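PDB 1I5P: pesticidal crystal protein Cry2Aa from Bacillus thuringiensis serovar kurstaki, which promotes colloid-osmotic lysis by binding to midgut epithelial cells of dipteran and lepidopteran larvae. Local coordinates for residues Q265-S270 and G493-P498; L545-S550 and M620-V625; S555-T560 and L605-T610; Y566-V571 and S588-G593. All blocks are in the same frame, centred on the assembly; numbering follows the deposited sequence.

Contact 1 of 4, residues Q265-S270 and G493-P498; sequences QSLMVS and GFTISP
S270 and T495 form the tight end of this contact, where two polar groups of each residue meet. T495 has OG1 between its backbone N and carbonyl carbon (chi1 64°), which brings the hydroxyl within 3.0 Å of S270 N as a hydrogen-bond acceptor. In return S270 OG donates to T495 O at 2.8 Å, coming from above the carbonyl plane, 56° out of it. K471 adds a weak bond to the same serine hydroxyl. The methyl of T495 turns the other way: CG2 lies 3.9 Å from L267 CD1, the two side chains crossing at about a right angle. CD1 of L267 also reaches in over the neighbouring backbone, 3.5 Å from F494 N.

Behind this end runs a short parallel beta ladder, pairing L267 with G493 and M268 with F494. It joins a segment of the middle-domain sequence family to one of the C-terminal family, and strand 493-496 passes the sheet on to strand 617-626. The backbone bonds begin with G493 N to S266 O and continue through M268 N to G493 O at 2.8 Å and T495 N to M268 O. On the M268 and F494 face, M268 CE touches F494 CB at 3.9 Å, and the F494 ring is stacked with F624.

The looser side lies at V269 and past T495. V269, partly exposed, points its CB away from the partner segment, and beyond T495 a water takes over, donating to S270 OG at 3.1 Å and accepting from N of the partly exposed S497.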
loop_
_atom_site.group_PDB
_atom_site.type_symbol
_atom_site.label_atom_id
_atom_site.label_comp_id
_atom_site.label_asym_id
_atom_site.label_seq_id
_atom_site.Cartn_x
_atom_site.Cartn_y
_atom_site.Cartn_z
ATOM N N GLN A 265 14.905 2.815 -13.108
ATOM C CA GLN A 265 15.945 3.350 -12.242
ATOM C C GLN A 265 15.593 4.790 -11.937
ATOM O O GLN A 265 15.048 5.496 -12.787
ATOM C CB GLN A 265 17.317 3.323 -12.918
ATOM C CG GLN A 265 17.897 1.932 -13.116
ATOM C CD GLN A 265 19.242 1.982 -13.815
ATOM O OE1 GLN A 265 20.291 2.056 -13.171
ATOM N NE2 GLN A 265 19.216 1.954 -15.141
ATOM N N SER A 266 15.916 5.223 -10.727
ATOM C CA SER A 266 15.658 6.591 -10.307
ATOM C C SER A 266 14.164 6.892 -10.429
ATOM O O SER A 266 13.758 7.886 -11.034
ATOM C CB SER A 266 16.474 7.554 -11.178
ATOM O OG SER A 266 16.593 8.825 -10.575
ATOM N N LEU A 267 13.350 6.012 -9.857
ATOM C CA LEU A 267 11.906 6.172 -9.879
ATOM C C LEU A 267 11.385 6.137 -8.451
ATOM O O LEU A 267 11.364 5.083 -7.807
ATOM C CB LEU A 267 11.256 5.044 -10.673
ATOM C CG LEU A 267 9.729 5.103 -10.700
ATOM C CD1 LEU A 267 9.291 6.415 -11.335
ATOM C CD2 LEU A 267 9.173 3.920 -11.469
ATOM N N MET A 268 10.977 7.297 -7.956
ATOM C CA MET A 268 10.456 7.396 -6.604
ATOM C C MET A 268 8.992 6.953 -6.587
ATOM O O MET A 268 8.136 7.604 -7.174
ATOM C CB MET A 268 10.559 8.838 -6.101
ATOM C CG MET A 268 9.995 9.042 -4.702
ATOM S SD MET A 268 9.826 10.790 -4.245
ATOM C CE MET A 268 8.244 11.188 -4.992
ATOM N N VAL A 269 8.713 5.832 -5.938
ATOM C CA VAL A 269 7.349 5.340 -5.839
ATOM C C VAL A 269 6.730 6.201 -4.742
ATOM O O VAL A 269 6.989 5.982 -3.558
ATOM C CB VAL A 269 7.348 3.853 -5.430
ATOM C CG1 VAL A 269 5.925 3.346 -5.272
ATOM C CG2 VAL A 269 8.098 3.042 -6.475
ATOM N N SER A 270 5.926 7.186 -5.138
ATOM C CA SER A 270 5.325 8.119 -4.190
ATOM C C SER A 270 4.304 7.533 -3.227
ATOM O O SER A 270 4.017 8.122 -2.181
ATOM C CB SER A 270 4.694 9.295 -4.938
ATOM O OG SER A 270 3.440 8.932 -5.482
ATOM N N GLY A 493 12.893 10.363 -10.947
ATOM C CA GLY A 493 11.569 10.071 -11.471
ATOM C C GLY A 493 10.589 9.910 -10.322
ATOM O O GLY A 493 11.001 9.847 -9.164
ATOM N N PHE A 494 9.297 9.856 -10.621
ATOM C CA PHE A 494 8.296 9.704 -9.573
ATOM C C PHE A 494 6.972 9.195 -10.120
ATOM O O PHE A 494 6.676 9.353 -11.305
ATOM C CB PHE A 494 8.082 11.039 -8.845
ATOM C CG PHE A 494 7.533 12.135 -9.721
ATOM C CD1 PHE A 494 6.195 12.507 -9.635
ATOM C CD2 PHE A 494 8.356 12.800 -10.624
ATOM C CE1 PHE A 494 5.678 13.528 -10.437
ATOM C CE2 PHE A 494 7.851 13.825 -11.433
ATOM C CZ PHE A 494 6.511 14.188 -11.338
ATOM N N THR A 495 6.172 8.590 -9.247
ATOM C CA THR A 495 4.878 8.058 -9.646
ATOM C C THR A 495 3.732 8.862 -9.051
ATOM O O THR A 495 3.911 9.633 -8.106
ATOM C CB THR A 495 4.692 6.595 -9.181
ATOM O OG1 THR A 495 4.680 6.556 -7.748
ATOM C CG2 THR A 495 5.813 5.716 -9.692
ATOM N N ILE A 496 2.550 8.661 -9.623
ATOM C CA ILE A 496 1.330 9.308 -9.167
ATOM C C ILE A 496 0.230 8.270 -9.262
ATOM O O ILE A 496 -0.031 7.746 -10.342
ATOM C CB ILE A 496 0.900 10.498 -10.062
ATOM C CG1 ILE A 496 1.913 11.641 -9.965
ATOM C CG2 ILE A 496 -0.488 10.981 -9.631
ATOM C CD1 ILE A 496 1.526 12.861 -10.811
ATOM N N SER A 497 -0.404 7.960 -8.138
ATOM C CA SER A 497 -1.480 6.991 -8.156
ATOM C C SER A 497 -2.644 7.583 -8.926
ATOM O O SER A 497 -3.029 8.737 -8.701
ATOM C CB SER A 497 -1.945 6.653 -6.736
ATOM O OG SER A 497 -3.185 5.967 -6.783
ATOM N N PRO A 498 -3.215 6.805 -9.851
ATOM C CA PRO A 498 -4.348 7.266 -10.648
ATOM C C PRO A 498 -5.516 7.640 -9.752
ATOM O O PRO A 498 -6.420 8.353 -10.171
ATOM C CB PRO A 498 -4.651 6.058 -11.527
ATOM C CG PRO A 498 -3.287 5.484 -11.764
ATOM C CD PRO A 498 -2.716 5.514 -10.359
HETATM O O HOH W 1 0.328 9.092 -5.388
#

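Contact 2 of 4, residues L545-S550 and M620-V625; sequences LYLRVS and MNIMFV
R548 O is held by two successive amides of the facing strand, M620 N at 2.8 Å and N621 N at 3.1 Å, so that two residues stand against one: a classic beta bulge in an antiparallel pair. Both donors stay close to the carbonyl plane, tilted from it by 17° (M620 N) and 18° (N621 N). Past the bulge the ladder is regular, with R548 N bonded to N621 O and Y546 and M623 joined by a reciprocal pair of N-H to O bonds.

The side chains of Y546, R548, N621 and M623 share one face. M623 carries CG between its backbone N and carbonyl carbon (chi1 45°) and bends again at chi2, which lays CG 3.6 Å from Y546 CB and CE 3.6 Å from R548 CB. The aliphatic root of R548 is thus packed, while its guanidinium is engaged further out: NE in a salt bridge with D589, NH2 on S260 O, and the group in a cation-pi contact with F587. At the bulge M620 SD rests 3.7 Å from S550 CB.

L545, L547, I622 and F624 form the other face. L545 CD1 sits over the F624 ring in a CH-pi contact, 3.9 Å from the centroid, and the same methyl touches I622 CG2 at 3.9 Å.

This apolar face meets L605 and I607 of strand 602-610, across the interior of the sandwich. Within its own sheet the pair lies between strand 493-496, next to 617-626, and strand 585-597, next to 541-550.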
loop_
_atom_site.group_PDB
_atom_site.type_symbol
_atom_site.label_atom_id
_atom_site.label_comp_id
_atom_site.label_asym_id
_atom_site.label_seq_id
_atom_site.Cartn_x
_atom_site.Cartn_y
_atom_site.Cartn_z
ATOM N N LEU A 545 7.031 10.358 -19.932
ATOM C CA LEU A 545 5.836 9.948 -19.227
ATOM C C LEU A 545 5.428 8.557 -19.671
ATOM O O LEU A 545 5.256 8.297 -20.867
ATOM C CB LEU A 545 4.687 10.922 -19.492
ATOM C CG LEU A 545 3.317 10.544 -18.921
ATOM C CD1 LEU A 545 3.365 10.552 -17.398
ATOM C CD2 LEU A 545 2.271 11.532 -19.425
ATOM N N TYR A 546 5.292 7.662 -18.697
ATOM C CA TYR A 546 4.874 6.296 -18.952
ATOM C C TYR A 546 3.561 6.066 -18.225
ATOM O O TYR A 546 3.415 6.426 -17.058
ATOM C CB TYR A 546 5.902 5.287 -18.421
ATOM C CG TYR A 546 7.188 5.186 -19.209
ATOM C CD1 TYR A 546 8.229 6.082 -18.991
ATOM C CD2 TYR A 546 7.366 4.186 -20.172
ATOM C CE1 TYR A 546 9.424 5.994 -19.708
ATOM C CE2 TYR A 546 8.555 4.088 -20.897
ATOM C CZ TYR A 546 9.580 4.994 -20.659
ATOM O OH TYR A 546 10.750 4.904 -21.380
ATOM N N LEU A 547 2.596 5.480 -18.915
ATOM C CA LEU A 547 1.326 5.177 -18.281
ATOM C C LEU A 547 1.210 3.671 -18.208
ATOM O O LEU A 547 1.272 2.988 -19.232
ATOM C CB LEU A 547 0.146 5.752 -19.074
ATOM C CG LEU A 547 0.042 7.283 -19.147
ATOM C CD1 LEU A 547 -1.275 7.669 -19.795
ATOM C CD2 LEU A 547 0.131 7.886 -17.752
ATOM N N ARG A 548 1.094 3.155 -16.989
ATOM C CA ARG A 548 0.927 1.725 -16.795
ATOM C C ARG A 548 -0.573 1.511 -16.897
ATOM O O ARG A 548 -1.344 2.054 -16.106
ATOM C CB ARG A 548 1.443 1.280 -15.420
ATOM C CG ARG A 548 1.153 -0.186 -15.112
ATOM C CD ARG A 548 2.059 -0.750 -14.021
ATOM N NE ARG A 548 3.443 -0.887 -14.469
ATOM C CZ ARG A 548 4.407 -1.479 -13.769
ATOM N NH1 ARG A 548 4.144 -1.999 -12.578
ATOM N NH2 ARG A 548 5.638 -1.556 -14.261
ATOM N N VAL A 549 -0.989 0.733 -17.889
ATOM C CA VAL A 549 -2.407 0.498 -18.097
ATOM C C VAL A 549 -2.710 -0.923 -18.521
ATOM O O VAL A 549 -1.822 -1.676 -18.931
ATOM C CB VAL A 549 -2.972 1.434 -19.195
ATOM C CG1 VAL A 549 -2.431 2.847 -19.018
ATOM C CG2 VAL A 549 -2.605 0.892 -20.579
ATOM N N SER A 550 -3.987 -1.273 -18.428
ATOM C CA SER A 550 -4.458 -2.584 -18.843
ATOM C C SER A 550 -5.673 -2.333 -19.724
ATOM O O SER A 550 -6.564 -1.568 -19.357
ATOM C CB SER A 550 -4.857 -3.435 -17.638
ATOM O OG SER A 550 -5.345 -4.698 -18.065
ATOM N N MET A 620 -3.558 2.174 -14.338
ATOM C CA MET A 620 -2.875 1.609 -13.175
ATOM C C MET A 620 -1.791 2.432 -12.487
ATOM O O MET A 620 -1.713 2.440 -11.255
ATOM C CB MET A 620 -2.341 0.231 -13.554
ATOM C CG MET A 620 -3.459 -0.700 -14.013
ATOM S SD MET A 620 -2.862 -2.212 -14.745
ATOM C CE MET A 620 -2.354 -3.083 -13.253
ATOM N N ASN A 621 -0.939 3.100 -13.262
ATOM C CA ASN A 621 0.101 3.933 -12.669
ATOM C C ASN A 621 0.545 5.026 -13.624
ATOM O O ASN A 621 0.463 4.886 -14.845
ATOM C CB ASN A 621 1.325 3.105 -12.256
ATOM C CG ASN A 621 2.047 3.694 -11.034
ATOM O OD1 ASN A 621 1.877 4.871 -10.696
ATOM N ND2 ASN A 621 2.857 2.869 -10.371
ATOM N N ILE A 622 1.016 6.118 -13.040
ATOM C CA ILE A 622 1.499 7.260 -13.794
ATOM C C ILE A 622 2.937 7.428 -13.339
ATOM O O ILE A 622 3.194 7.706 -12.166
ATOM C CB ILE A 622 0.685 8.534 -13.448
ATOM C CG1 ILE A 622 -0.792 8.311 -13.787
ATOM C CG2 ILE A 622 1.230 9.738 -14.213
ATOM C CD1 ILE A 622 -1.732 9.348 -13.166
ATOM N N MET A 623 3.881 7.251 -14.249
ATOM C CA MET A 623 5.273 7.385 -13.857
ATOM C C MET A 623 6.118 8.258 -14.758
ATOM O O MET A 623 6.116 8.106 -15.982
ATOM C CB MET A 623 5.926 6.009 -13.726
ATOM C CG MET A 623 5.614 5.082 -14.858
ATOM S SD MET A 623 4.397 3.860 -14.377
ATOM C CE MET A 623 4.844 2.551 -15.513
ATOM N N PHE A 624 6.828 9.190 -14.126
ATOM C CA PHE A 624 7.721 10.103 -14.823
ATOM C C PHE A 624 9.125 9.554 -14.614
ATOM O O PHE A 624 9.585 9.397 -13.479
ATOM C CB PHE A 624 7.609 11.515 -14.250
ATOM C CG PHE A 624 6.240 12.113 -14.388
ATOM C CD1 PHE A 624 5.222 11.750 -13.521
ATOM C CD2 PHE A 624 5.960 13.016 -15.409
ATOM C CE1 PHE A 624 3.941 12.276 -13.662
ATOM C CE2 PHE A 624 4.673 13.549 -15.560
ATOM C CZ PHE A 624 3.667 13.174 -14.682
ATOM N N VAL A 625 9.794 9.257 -15.719
ATOM C CA VAL A 625 11.129 8.690 -15.669
ATOM C C VAL A 625 12.128 9.600 -16.380
ATOM O O VAL A 625 11.818 10.176 -17.423
ATOM C CB VAL A 625 11.119 7.295 -16.340
ATOM C CG1 VAL A 625 12.480 6.637 -16.222
ATOM C CG2 VAL A 625 10.034 6.430 -15.691
#

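Contact 3 of 4, residues S555-T560 and L605-T610; sequences STIRVT and LDINVT
Segments 555-560 and 605-610 are neighbouring antiparallel strands in one sheet of the C-terminal domain, with one face turned inward and the other toward solvent. Three hydrogen-bonded pairs, T556 with T610, R558 with N608 and T560 with D606, supply six backbone bonds, each pair bonded in both directions. The strand axes run 160° apart, 4.6 Å at closest approach.

The inward face carries I557, V559, I607 and V609. V559 CG1 and L605 CD1 are tighter than usual van der Waals contact at 3.4 Å, whereas I557 CG2 and I607 CG2 meet more easily at 4.3 Å.

On the polar face R558 and N608 lie alongside each other, their guanidinium and amide planes nearly perpendicular (85°). R558 leaves its backbone beside N (chi1 -74°) and extends to NE, and the turn at the last torsion then swings NH1 toward T610 OG1, although the angle there is too poor for a bond. A water fills that role instead: in the plane of the guanidinium it accepts from R558 NH1 at 2.9 Å, and it also lies 2.7 Å from T610 OG1, 2.7 Å from N608 OD1 and 2.8 Å from T556 O. With more acceptors in reach than protons, it probably shares its donation among them. N608 ND2 is bonded to N529 and T531, and D606 has a salt bridge to R533.

Inward, I557 and V559 meet L547 and L545 of the opposing sheet. A ladder with one apolar face packed on a second sheet is typical of a beta sandwich, here the jelly roll of the C-terminal domain.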
loop_
_atom_site.group_PDB
_atom_site.type_symbol
_atom_site.label_atom_id
_atom_site.label_comp_id
_atom_site.label_asym_id
_atom_site.label_seq_id
_atom_site.Cartn_x
_atom_site.Cartn_y
_atom_site.Cartn_z
ATOM N N SER A 555 -8.333 0.616 -27.086
ATOM C CA SER A 555 -8.619 1.883 -26.447
ATOM C C SER A 555 -7.666 2.935 -26.998
ATOM O O SER A 555 -6.639 2.604 -27.595
ATOM C CB SER A 555 -8.459 1.756 -24.929
ATOM O OG SER A 555 -7.190 1.221 -24.590
ATOM N N THR A 556 -8.015 4.202 -26.812
ATOM C CA THR A 556 -7.180 5.291 -27.292
ATOM C C THR A 556 -6.886 6.244 -26.143
ATOM O O THR A 556 -7.797 6.681 -25.436
ATOM C CB THR A 556 -7.872 6.072 -28.423
ATOM O OG1 THR A 556 -8.167 5.179 -29.504
ATOM C CG2 THR A 556 -6.968 7.194 -28.932
ATOM N N ILE A 557 -5.611 6.563 -25.962
ATOM C CA ILE A 557 -5.204 7.460 -24.894
ATOM C C ILE A 557 -4.789 8.823 -25.434
ATOM O O ILE A 557 -3.979 8.918 -26.355
ATOM C CB ILE A 557 -4.019 6.876 -24.093
ATOM C CG1 ILE A 557 -4.362 5.478 -23.579
ATOM C CG2 ILE A 557 -3.699 7.779 -22.911
ATOM C CD1 ILE A 557 -3.210 4.788 -22.884
ATOM N N ARG A 558 -5.360 9.875 -24.858
ATOM C CA ARG A 558 -5.034 11.241 -25.249
ATOM C C ARG A 558 -4.550 11.989 -24.014
ATOM O O ARG A 558 -5.319 12.262 -23.089
ATOM C CB ARG A 558 -6.256 11.944 -25.847
ATOM C CG ARG A 558 -6.609 11.476 -27.260
ATOM C CD ARG A 558 -7.840 12.197 -27.794
ATOM N NE ARG A 558 -8.069 11.923 -29.213
ATOM C CZ ARG A 558 -8.493 10.762 -29.703
ATOM N NH1 ARG A 558 -8.748 9.744 -28.891
ATOM N NH2 ARG A 558 -8.664 10.622 -31.011
ATOM N N VAL A 559 -3.261 12.301 -24.002
ATOM C CA VAL A 559 -2.659 13.002 -22.882
ATOM C C VAL A 559 -2.381 14.452 -23.245
ATOM O O VAL A 559 -1.761 14.741 -24.266
ATOM C CB VAL A 559 -1.337 12.326 -22.455
ATOM C CG1 VAL A 559 -0.728 13.070 -21.280
ATOM C CG2 VAL A 559 -1.593 10.873 -22.094
ATOM N N THR A 560 -2.849 15.359 -22.400
ATOM C CA THR A 560 -2.639 16.774 -22.627
ATOM C C THR A 560 -1.867 17.354 -21.455
ATOM O O THR A 560 -2.311 17.293 -20.303
ATOM C CB THR A 560 -3.975 17.521 -22.787
ATOM O OG1 THR A 560 -4.736 16.904 -23.832
ATOM C CG2 THR A 560 -3.733 18.978 -23.152
ATOM N N LEU A 605 -2.097 17.426 -15.757
ATOM C CA LEU A 605 -1.918 16.289 -16.644
ATOM C C LEU A 605 -3.294 15.711 -16.910
ATOM O O LEU A 605 -3.918 15.154 -16.004
ATOM C CB LEU A 605 -1.039 15.220 -15.985
ATOM C CG LEU A 605 -1.047 13.829 -16.634
ATOM C CD1 LEU A 605 -0.460 13.903 -18.036
ATOM C CD2 LEU A 605 -0.252 12.854 -15.772
ATOM N N ASP A 606 -3.779 15.854 -18.137
ATOM C CA ASP A 606 -5.091 15.323 -18.482
ATOM C C ASP A 606 -4.958 14.027 -19.259
ATOM O O ASP A 606 -4.288 13.967 -20.286
ATOM C CB ASP A 606 -5.894 16.341 -19.298
ATOM C CG ASP A 606 -6.242 17.580 -18.503
ATOM O OD1 ASP A 606 -6.580 17.444 -17.308
ATOM O OD2 ASP A 606 -6.185 18.692 -19.076
ATOM N N ILE A 607 -5.587 12.984 -18.735
ATOM C CA ILE A 607 -5.558 11.678 -19.370
ATOM C C ILE A 607 -6.967 11.323 -19.838
ATOM O O ILE A 607 -7.848 11.029 -19.027
ATOM C CB ILE A 607 -5.040 10.599 -18.391
ATOM C CG1 ILE A 607 -3.639 10.984 -17.891
ATOM C CG2 ILE A 607 -4.997 9.250 -19.079
ATOM C CD1 ILE A 607 -3.005 9.980 -16.930
ATOM N N ASN A 608 -7.176 11.371 -21.150
ATOM C CA ASN A 608 -8.472 11.058 -21.733
ATOM C C ASN A 608 -8.444 9.693 -22.400
ATOM O O ASN A 608 -7.548 9.385 -23.184
ATOM C CB ASN A 608 -8.875 12.136 -22.740
ATOM C CG ASN A 608 -10.128 11.770 -23.517
ATOM O OD1 ASN A 608 -10.068 11.055 -24.519
ATOM N ND2 ASN A 608 -11.272 12.248 -23.051
ATOM N N VAL A 609 -9.437 8.872 -22.084
ATOM C CA VAL A 609 -9.492 7.536 -22.639
ATOM C C VAL A 609 -10.735 7.270 -23.469
ATOM O O VAL A 609 -11.860 7.556 -23.055
ATOM C CB VAL A 609 -9.401 6.470 -21.522
ATOM C CG1 VAL A 609 -9.524 5.073 -22.122
ATOM C CG2 VAL A 609 -8.081 6.611 -20.777
ATOM N N THR A 610 -10.503 6.721 -24.654
ATOM C CA THR A 610 -11.566 6.366 -25.575
ATOM C C THR A 610 -11.653 4.849 -25.526
ATOM O O THR A 610 -10.662 4.167 -25.782
ATOM C CB THR A 610 -11.220 6.794 -27.015
ATOM O OG1 THR A 610 -11.028 8.213 -27.059
ATOM C CG2 THR A 610 -12.337 6.405 -27.970
HETATM O O HOH W 2 -8.768 9.232 -26.045
HETATM O O HOH W 3 -3.289 19.506 -19.019
#

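Contact 4 of 4, residues Y566-V571 and S588-G593; sequences YTVSNV and SDINIG
V571 O is gripped by S555 OG, with a weaker bond from S551 OG, and V571 also shares backbone bonding with S555. Its CG1 lies 4.3 Å from I590 CD1, a loose apolar touch. No hydrogen bond joins 566-571 to 588-593. The strand axes stay 7.5 Å apart at closest approach, well beyond backbone pairing distance, and the gap is bridged by side chains, one of which, Y566, packs on the partner's backbone.

V568 meets two isoleucines. Its two methyls divide the opposing surface: CG1 touches I590 CG2 at 3.7 Å, and CG2 meets I592 CD1 at 3.8 Å, the V568 and I592 side chains crossing at about a right angle. I592 turns CG2 away from its backbone N, while its CG1 branch, beside N (chi1 -56°), carries CD1 to V568. That CG2 is then the atom that packs on Y566 CB, at 3.5 Å.

The Y566 ring runs on beside the backbone, with CD2 3.3 Å from I592 O and CE2 4.2 Å from G593 CA. G593 has no side chain to collide with the ring, and with I592 it forms a classic beta bulge opposite L545, at a backbone conformation (phi 145°) that suits a glycine. The phenol OH bonds to R564.

With no hydrogen bond across the gap and a run of aliphatic contacts spanning it, the two strands are probably held together here mainly by apolar packing.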
loop_
_atom_site.group_PDB
_atom_site.type_symbol
_atom_site.label_atom_id
_atom_site.label_comp_id
_atom_site.label_asym_id
_atom_site.label_seq_id
_atom_site.Cartn_x
_atom_site.Cartn_y
_atom_site.Cartn_z
ATOM N N TYR A 566 -0.679 14.288 -26.709
ATOM C CA TYR A 566 -0.122 13.030 -27.186
ATOM C C TYR A 566 -1.246 12.018 -27.346
ATOM O O TYR A 566 -2.060 11.832 -26.441
ATOM C CB TYR A 566 0.916 12.482 -26.206
ATOM C CG TYR A 566 2.055 13.427 -25.904
ATOM C CD1 TYR A 566 1.922 14.426 -24.941
ATOM C CD2 TYR A 566 3.271 13.315 -26.572
ATOM C CE1 TYR A 566 2.975 15.289 -24.646
ATOM C CE2 TYR A 566 4.332 14.174 -26.288
ATOM C CZ TYR A 566 4.176 15.155 -25.325
ATOM O OH TYR A 566 5.223 16.000 -25.048
ATOM N N THR A 567 -1.282 11.362 -28.499
ATOM C CA THR A 567 -2.313 10.373 -28.770
ATOM C C THR A 567 -1.714 8.998 -29.032
ATOM O O THR A 567 -0.877 8.830 -29.916
ATOM C CB THR A 567 -3.164 10.785 -29.986
ATOM O OG1 THR A 567 -3.701 12.093 -29.771
ATOM C CG2 THR A 567 -4.308 9.805 -30.195
ATOM N N VAL A 568 -2.138 8.016 -28.245
ATOM C CA VAL A 568 -1.659 6.651 -28.416
ATOM C C VAL A 568 -2.863 5.794 -28.766
ATOM O O VAL A 568 -3.730 5.547 -27.926
ATOM C CB VAL A 568 -1.005 6.108 -27.135
ATOM C CG1 VAL A 568 -0.463 4.712 -27.387
ATOM C CG2 VAL A 568 0.113 7.041 -26.694
ATOM N N SER A 569 -2.912 5.350 -30.018
ATOM C CA SER A 569 -4.022 4.540 -30.504
ATOM C C SER A 569 -3.750 3.048 -30.455
ATOM O O SER A 569 -2.609 2.608 -30.355
ATOM C CB SER A 569 -4.359 4.933 -31.944
ATOM O OG SER A 569 -4.622 6.319 -32.042
ATOM N N ASN A 570 -4.824 2.274 -30.533
ATOM C CA ASN A 570 -4.733 0.825 -30.521
ATOM C C ASN A 570 -4.039 0.300 -29.275
ATOM O O ASN A 570 -3.236 -0.630 -29.342
ATOM C CB ASN A 570 -3.998 0.344 -31.774
ATOM C CG ASN A 570 -4.662 0.820 -33.051
ATOM O OD1 ASN A 570 -5.868 0.658 -33.234
ATOM N ND2 ASN A 570 -3.873 1.411 -33.944
ATOM N N VAL A 571 -4.340 0.909 -28.136
ATOM C CA VAL A 571 -3.753 0.458 -26.887
ATOM C C VAL A 571 -4.503 -0.814 -26.525
ATOM O O VAL A 571 -5.710 -0.790 -26.304
ATOM C CB VAL A 571 -3.930 1.503 -25.767
ATOM C CG1 VAL A 571 -3.434 0.939 -24.440
ATOM C CG2 VAL A 571 -3.162 2.768 -26.121
ATOM N N SER A 588 0.766 -2.955 -19.111
ATOM C CA SER A 588 1.781 -2.687 -20.105
ATOM C C SER A 588 2.128 -1.228 -19.872
ATOM O O SER A 588 1.246 -0.425 -19.563
ATOM C CB SER A 588 1.240 -2.869 -21.518
ATOM O OG SER A 588 2.277 -2.659 -22.460
ATOM N N ASP A 589 3.403 -0.882 -19.996
ATOM C CA ASP A 589 3.821 0.498 -19.802
ATOM C C ASP A 589 3.856 1.204 -21.146
ATOM O O ASP A 589 4.639 0.851 -22.020
ATOM C CB ASP A 589 5.195 0.550 -19.130
ATOM C CG ASP A 589 5.168 0.000 -17.720
ATOM O OD1 ASP A 589 4.074 -0.019 -17.120
ATOM O OD2 ASP A 589 6.234 -0.402 -17.209
ATOM N N ILE A 590 2.985 2.194 -21.303
ATOM C CA ILE A 590 2.906 2.946 -22.544
ATOM C C ILE A 590 3.752 4.207 -22.476
ATOM O O ILE A 590 3.547 5.058 -21.605
ATOM C CB ILE A 590 1.465 3.383 -22.856
ATOM C CG1 ILE A 590 0.481 2.240 -22.586
ATOM C CG2 ILE A 590 1.386 3.854 -24.301
ATOM C CD1 ILE A 590 0.704 0.996 -23.438
ATOM N N ASN A 591 4.703 4.323 -23.395
ATOM C CA ASN A 591 5.565 5.498 -23.450
ATOM C C ASN A 591 4.772 6.593 -24.161
ATOM O O ASN A 591 4.562 6.542 -25.374
ATOM C CB ASN A 591 6.854 5.165 -24.215
ATOM C CG ASN A 591 7.889 6.288 -24.158
ATOM O OD1 ASN A 591 9.063 6.082 -24.472
ATOM N ND2 ASN A 591 7.455 7.478 -23.764
ATOM N N ILE A 592 4.309 7.572 -23.391
ATOM C CA ILE A 592 3.526 8.672 -23.941
ATOM C C ILE A 592 4.412 9.705 -24.621
ATOM O O ILE A 592 4.085 10.209 -25.691
ATOM C CB ILE A 592 2.709 9.376 -22.842
ATOM C CG1 ILE A 592 1.825 8.357 -22.113
ATOM C CG2 ILE A 592 1.859 10.471 -23.456
ATOM C CD1 ILE A 592 0.894 7.579 -23.028
ATOM N N GLY A 593 5.534 10.025 -23.995
ATOM C CA GLY A 593 6.431 11.003 -24.574
ATOM C C GLY A 593 7.120 11.861 -23.534
ATOM O O GLY A 593 6.902 11.710 -22.328
#

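How the contacts relate
From the N terminus, contact 1 closes first, returning the chain at 493-498 to 265-270 after a long excursion of 222 residues that takes in most of the middle domain. It is complete before contact 2 opens at 545-550. The remaining three nest one inside another: contact 2 closes at 620-625 around contact 3 (555-560 with 605-610), which in turn encloses contact 4 (566-571 with 588-593). Contacts 1 and 2 lie in one sheet, joined through strands 493-496 and 617-626. Contact 3 lies in the facing sheet. Contact 4 spans both, with 566-571 beside 555-561 and 588-593 beside 541-550.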